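Long-range contact in glucanase (Clostridium thermocellum, PDB 5GXX), which probably hydrolyses internal beta-1,4-glucosidic bonds of cellulose as a family 9 endoglucanase of the cellulosome: residues 266-276 with 304-315. The protein carries 1 engineered substitution. Sequence-based numbering, arbitrary orientation.
Sequences HKFAQMHLDWW and YATTEAFLAFVY
Y315 reaches across to the helix of residues 266-276 and lodges as a knob in the hole made by H266, A269, Q270 and L273. Its CG lies anti to the backbone N (chi1 -173°), which sends the ring out from helix 304-315 and carries OH to two partners. H266 ND1 lies 2.7 Å from Y315 OH in a nearly straight hydrogen bond that either atom could donate, and the hydroxyl sits in the plane of the imidazole, at its edge. Q270 NE2 donates to the same Y315 OH over 2.9 Å, with the hydroxyl close to the amide plane.

The second polar link is weaker. H272 NE2 gives E308 OE1 a short (2.7 Å) but bent hydrogen bond, 124° at the proton, and the ring and carboxylate planes stand steeply to each other. Both groups are also held from outside: H272 ND1 bonds to the carbonyl of Y239, and E308 OE2 accepts from the backbone N of H243.

Apolar contacts fill in around these bonds. A269 CB rests over one face of the Y315 ring, a CH-pi contact, while L273 CD1 meets Y315 CD2 at 3.7 Å and L273 CD2 touches A312 CB. Further along, E308 CG lies over the centre of the six-membered ring of W276, 3.5 Å from its centroid, a second CH-pi contact; the bend at chi2 turns the carboxylate back so that it stacks nearly parallel to the indole. W276 NE1 bonds to the carbonyl of W241.

The segments 266-276 and 304-315 cross at -137°, nearer antiparallel than parallel, within the mainly helical family 9 catalytic domain, built as an (alpha/alpha)6 barrel. Here polar atoms pair inside a largely buried interface: two bonds fix the tyrosine hydroxyl, and the glutamate, probably ionised, would be steadied by the histidine N-H and a backbone amide.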
loop_
_atom_site.group_PDB
_atom_site.type_symbol
_atom_site.label_atom_id
_atom_site.label_comp_id
_atom_site.label_asym_id
_atom_site.label_seq_id
_atom_site.Cartn_x
_atom_site.Cartn_y
_atom_site.Cartn_z
ATOM N N HIS A 266 50.956 -1.198 43.970
ATOM C CA HIS A 266 51.508 -2.486 43.567
ATOM C C HIS A 266 50.651 -3.643 44.057
ATOM O O HIS A 266 50.371 -4.587 43.304
ATOM C CB HIS A 266 52.967 -2.637 44.020
ATOM C CG HIS A 266 53.929 -1.884 43.163
ATOM N ND1 HIS A 266 54.269 -2.290 41.891
ATOM C CD2 HIS A 266 54.611 -0.734 43.387
ATOM C CE1 HIS A 266 55.123 -1.429 41.365
ATOM N NE2 HIS A 266 55.339 -0.471 42.251
ATOM N N LYS A 267 50.191 -3.544 45.299
ATOM C CA LYS A 267 49.270 -4.522 45.857
ATOM C C LYS A 267 48.010 -4.626 45.008
ATOM O O LYS A 267 47.572 -5.751 44.707
ATOM C CB LYS A 267 48.901 -4.189 47.304
ATOM C CG LYS A 267 47.857 -5.101 47.925
ATOM C CD LYS A 267 47.654 -4.798 49.406
ATOM C CE LYS A 267 46.658 -5.774 50.015
ATOM N NZ LYS A 267 46.709 -5.731 51.502
ATOM N N PHE A 268 47.434 -3.474 44.664
ATOM C CA PHE A 268 46.252 -3.455 43.805
ATOM C C PHE A 268 46.507 -4.090 42.440
ATOM O O PHE A 268 45.720 -4.947 42.026
ATOM C CB PHE A 268 45.669 -2.049 43.612
ATOM C CG PHE A 268 44.517 -2.045 42.642
ATOM C CD1 PHE A 268 43.237 -2.304 43.101
ATOM C CD2 PHE A 268 44.740 -1.912 41.276
ATOM C CE1 PHE A 268 42.166 -2.356 42.209
ATOM C CE2 PHE A 268 43.681 -1.959 40.379
ATOM C CZ PHE A 268 42.394 -2.194 40.849
ATOM N N ALA A 269 47.574 -3.682 41.752
ATOM C CA ALA A 269 47.875 -4.169 40.405
ATOM C C ALA A 269 48.037 -5.684 40.437
ATOM O O ALA A 269 47.548 -6.355 39.534
ATOM C CB ALA A 269 49.141 -3.506 39.855
ATOM N N GLN A 270 48.717 -6.220 41.452
ATOM C CA GLN A 270 48.964 -7.659 41.534
ATOM C C GLN A 270 47.691 -8.443 41.867
ATOM O O GLN A 270 47.469 -9.528 41.324
ATOM C CB GLN A 270 50.118 -7.978 42.497
ATOM C CG GLN A 270 51.456 -7.491 41.976
ATOM C CD GLN A 270 52.561 -7.487 43.009
ATOM O OE1 GLN A 270 52.533 -8.249 43.982
ATOM N NE2 GLN A 270 53.552 -6.627 42.801
ATOM N N MET A 271 46.834 -7.877 42.712
ATOM C CA MET A 271 45.550 -8.507 43.033
ATOM C C MET A 271 44.655 -8.571 41.780
ATOM O O MET A 271 44.105 -9.634 41.413
ATOM C CB MET A 271 44.853 -7.722 44.154
ATOM C CG MET A 271 43.502 -8.289 44.571
ATOM S SD MET A 271 42.763 -7.323 45.911
ATOM C CE MET A 271 44.193 -6.903 46.908
ATOM N N HIS A 272 44.558 -7.439 41.091
ATOM C CA HIS A 272 43.755 -7.315 39.878
ATOM C C HIS A 272 44.263 -8.254 38.779
ATOM O O HIS A 272 43.496 -9.053 38.199
ATOM C CB HIS A 272 43.784 -5.852 39.402
ATOM C CG HIS A 272 43.304 -5.641 37.996
ATOM N ND1 HIS A 272 41.986 -5.792 37.616
ATOM C CD2 HIS A 272 43.978 -5.303 36.867
ATOM C CE1 HIS A 272 41.880 -5.592 36.311
ATOM N NE2 HIS A 272 43.067 -5.271 35.835
ATOM N N LEU A 273 45.564 -8.192 38.509
ATOM C CA LEU A 273 46.102 -9.046 37.451
ATOM C C LEU A 273 46.060 -10.524 37.830
ATOM O O LEU A 273 45.758 -11.375 36.986
ATOM C CB LEU A 273 47.500 -8.619 36.991
ATOM C CG LEU A 273 47.540 -7.282 36.253
ATOM C CD1 LEU A 273 48.977 -6.786 36.106
ATOM C CD2 LEU A 273 46.789 -7.289 34.925
ATOM N N ASP A 274 46.322 -10.833 39.102
ATOM C CA ASP A 274 46.258 -12.233 39.526
ATOM C C ASP A 274 44.857 -12.790 39.267
ATOM O O ASP A 274 44.711 -13.928 38.843
ATOM C CB ASP A 274 46.609 -12.376 41.009
ATOM C CG ASP A 274 48.111 -12.316 41.273
ATOM O OD1 ASP A 274 48.912 -12.143 40.323
ATOM O OD2 ASP A 274 48.466 -12.498 42.452
ATOM N N TRP A 275 43.831 -11.986 39.531
ATOM C CA TRP A 275 42.454 -12.412 39.314
ATOM C C TRP A 275 42.174 -12.779 37.865
ATOM O O TRP A 275 41.336 -13.634 37.615
ATOM C CB TRP A 275 41.474 -11.351 39.831
ATOM C CG TRP A 275 40.015 -11.705 39.736
ATOM C CD1 TRP A 275 39.287 -12.475 40.597
ATOM C CD2 TRP A 275 39.117 -11.309 38.694
ATOM N NE1 TRP A 275 37.984 -12.603 40.140
ATOM C CE2 TRP A 275 37.856 -11.877 38.983
ATOM C CE3 TRP A 275 39.255 -10.516 37.549
ATOM C CZ2 TRP A 275 36.742 -11.661 38.177
ATOM C CZ3 TRP A 275 38.148 -10.298 36.749
ATOM C CH2 TRP A 275 36.906 -10.870 37.071
ATOM N N TRP A 276 42.869 -12.119 36.948
ATOM C CA TRP A 276 42.766 -12.385 35.523
ATOM C C TRP A 276 43.588 -13.592 35.045
ATOM O O TRP A 276 43.308 -14.117 33.969
ATOM C CB TRP A 276 43.193 -11.129 34.763
ATOM C CG TRP A 276 42.057 -10.177 34.617
ATOM C CD1 TRP A 276 41.695 -9.160 35.474
ATOM C CD2 TRP A 276 41.091 -10.180 33.565
ATOM N NE1 TRP A 276 40.562 -8.530 34.998
ATOM C CE2 TRP A 276 40.173 -9.142 33.827
ATOM C CE3 TRP A 276 40.940 -10.944 32.396
ATOM C CZ2 TRP A 276 39.094 -8.874 32.973
ATOM C CZ3 TRP A 276 39.884 -10.664 31.543
ATOM C CH2 TRP A 276 38.968 -9.635 31.839
ATOM N N TYR A 304 37.740 -7.150 26.349
ATOM C CA TYR A 304 38.228 -7.081 27.724
ATOM C C TYR A 304 39.564 -7.805 27.901
ATOM O O TYR A 304 40.496 -7.254 28.497
ATOM C CB TYR A 304 37.194 -7.669 28.681
ATOM C CG TYR A 304 35.903 -6.912 28.831
ATOM C CD1 TYR A 304 35.879 -5.562 29.177
ATOM C CD2 TYR A 304 34.702 -7.568 28.675
ATOM C CE1 TYR A 304 34.671 -4.875 29.358
ATOM C CE2 TYR A 304 33.494 -6.914 28.866
ATOM C CZ TYR A 304 33.488 -5.569 29.206
ATOM O OH TYR A 304 32.294 -4.915 29.413
ATOM N N ALA A 305 39.687 -8.997 27.323
ATOM C CA ALA A 305 40.874 -9.828 27.556
ATOM C C ALA A 305 42.102 -9.208 26.894
ATOM O O ALA A 305 43.175 -9.162 27.515
ATOM C CB ALA A 305 40.636 -11.253 27.092
ATOM N N THR A 306 41.930 -8.653 25.696
ATOM C CA THR A 306 43.049 -7.998 25.024
ATOM C C THR A 306 43.459 -6.670 25.664
ATOM O O THR A 306 44.625 -6.288 25.575
ATOM C CB THR A 306 42.810 -7.814 23.515
ATOM O OG1 THR A 306 41.669 -6.975 23.289
ATOM C CG2 THR A 306 42.578 -9.137 22.854
ATOM N N THR A 307 42.515 -5.981 26.299
ATOM C CA THR A 307 42.830 -4.748 27.040
ATOM C C THR A 307 43.639 -5.106 28.282
ATOM O O THR A 307 44.667 -4.471 28.586
ATOM C CB THR A 307 41.547 -3.964 27.419
ATOM O OG1 THR A 307 40.853 -3.604 26.214
ATOM C CG2 THR A 307 41.912 -2.696 28.217
ATOM N N GLU A 308 43.211 -6.163 28.973
ATOM C CA GLU A 308 43.952 -6.635 30.154
ATOM C C GLU A 308 45.331 -7.124 29.741
ATOM O O GLU A 308 46.281 -6.948 30.511
ATOM C CB GLU A 308 43.170 -7.712 30.908
ATOM C CG GLU A 308 41.935 -7.131 31.590
ATOM C CD GLU A 308 42.313 -6.147 32.686
ATOM O OE1 GLU A 308 43.320 -6.391 33.397
ATOM O OE2 GLU A 308 41.636 -5.106 32.876
ATOM N N ALA A 309 45.456 -7.709 28.545
ATOM C CA ALA A 309 46.782 -8.077 28.037
ATOM C C ALA A 309 47.697 -6.850 27.980
ATOM O O ALA A 309 48.838 -6.911 28.441
ATOM C CB ALA A 309 46.710 -8.801 26.677
ATOM N N PHE A 310 47.188 -5.725 27.480
ATOM C CA PHE A 310 47.989 -4.496 27.470
ATOM C C PHE A 310 48.398 -4.062 28.862
ATOM O O PHE A 310 49.576 -3.786 29.084
ATOM C CB PHE A 310 47.236 -3.389 26.732
ATOM C CG PHE A 310 48.005 -2.095 26.606
ATOM C CD1 PHE A 310 49.303 -2.091 26.103
ATOM C CD2 PHE A 310 47.424 -0.892 26.976
ATOM C CE1 PHE A 310 50.013 -0.912 25.964
ATOM C CE2 PHE A 310 48.133 0.304 26.850
ATOM C CZ PHE A 310 49.429 0.297 26.338
ATOM N N LEU A 311 47.459 -4.018 29.800
ATOM C CA LEU A 311 47.811 -3.635 31.167
ATOM C C LEU A 311 48.850 -4.561 31.786
ATOM O O LEU A 311 49.765 -4.100 32.481
ATOM C CB LEU A 311 46.578 -3.641 32.060
ATOM C CG LEU A 311 45.830 -2.313 32.203
ATOM C CD1 LEU A 311 45.274 -1.815 30.874
ATOM C CD2 LEU A 311 44.717 -2.415 33.237
ATOM N N ALA A 312 48.703 -5.864 31.521
ATOM C CA ALA A 312 49.630 -6.869 32.038
ATOM C C ALA A 312 51.033 -6.700 31.460
ATOM O O ALA A 312 52.010 -6.791 32.212
ATOM C CB ALA A 312 49.083 -8.280 31.800
ATOM N N PHE A 313 51.137 -6.410 30.164
ATOM C CA PHE A 313 52.442 -6.144 29.558
ATOM C C PHE A 313 53.076 -4.905 30.203
ATOM O O PHE A 313 54.263 -4.915 30.542
ATOM C CB PHE A 313 52.333 -5.899 28.042
ATOM C CG PHE A 313 52.184 -7.137 27.179
ATOM C CD1 PHE A 313 52.990 -8.267 27.323
ATOM C CD2 PHE A 313 51.266 -7.123 26.138
ATOM C CE1 PHE A 313 52.841 -9.372 26.490
ATOM C CE2 PHE A 313 51.129 -8.201 25.259
ATOM C CZ PHE A 313 51.919 -9.336 25.432
ATOM N N VAL A 314 52.308 -3.824 30.330
ATOM C CA VAL A 314 52.843 -2.577 30.879
ATOM C C VAL A 314 53.317 -2.799 32.317
ATOM O O VAL A 314 54.404 -2.363 32.701
ATOM C CB VAL A 314 51.826 -1.415 30.788
ATOM C CG1 VAL A 314 52.337 -0.191 31.567
ATOM C CG2 VAL A 314 51.553 -1.010 29.346
ATOM N N TYR A 315 52.528 -3.521 33.105
ATOM C CA TYR A 315 52.888 -3.769 34.486
ATOM C C TYR A 315 54.117 -4.679 34.572
ATOM O O TYR A 315 55.070 -4.378 35.296
ATOM C CB TYR A 315 51.716 -4.331 35.294
ATOM C CG TYR A 315 52.094 -4.406 36.759
ATOM C CD1 TYR A 315 52.315 -3.232 37.502
ATOM C CD2 TYR A 315 52.264 -5.643 37.395
ATOM C CE1 TYR A 315 52.716 -3.284 38.822
ATOM C CE2 TYR A 315 52.648 -5.701 38.739
ATOM C CZ TYR A 315 52.861 -4.520 39.438
ATOM O OH TYR A 315 53.240 -4.543 40.762
#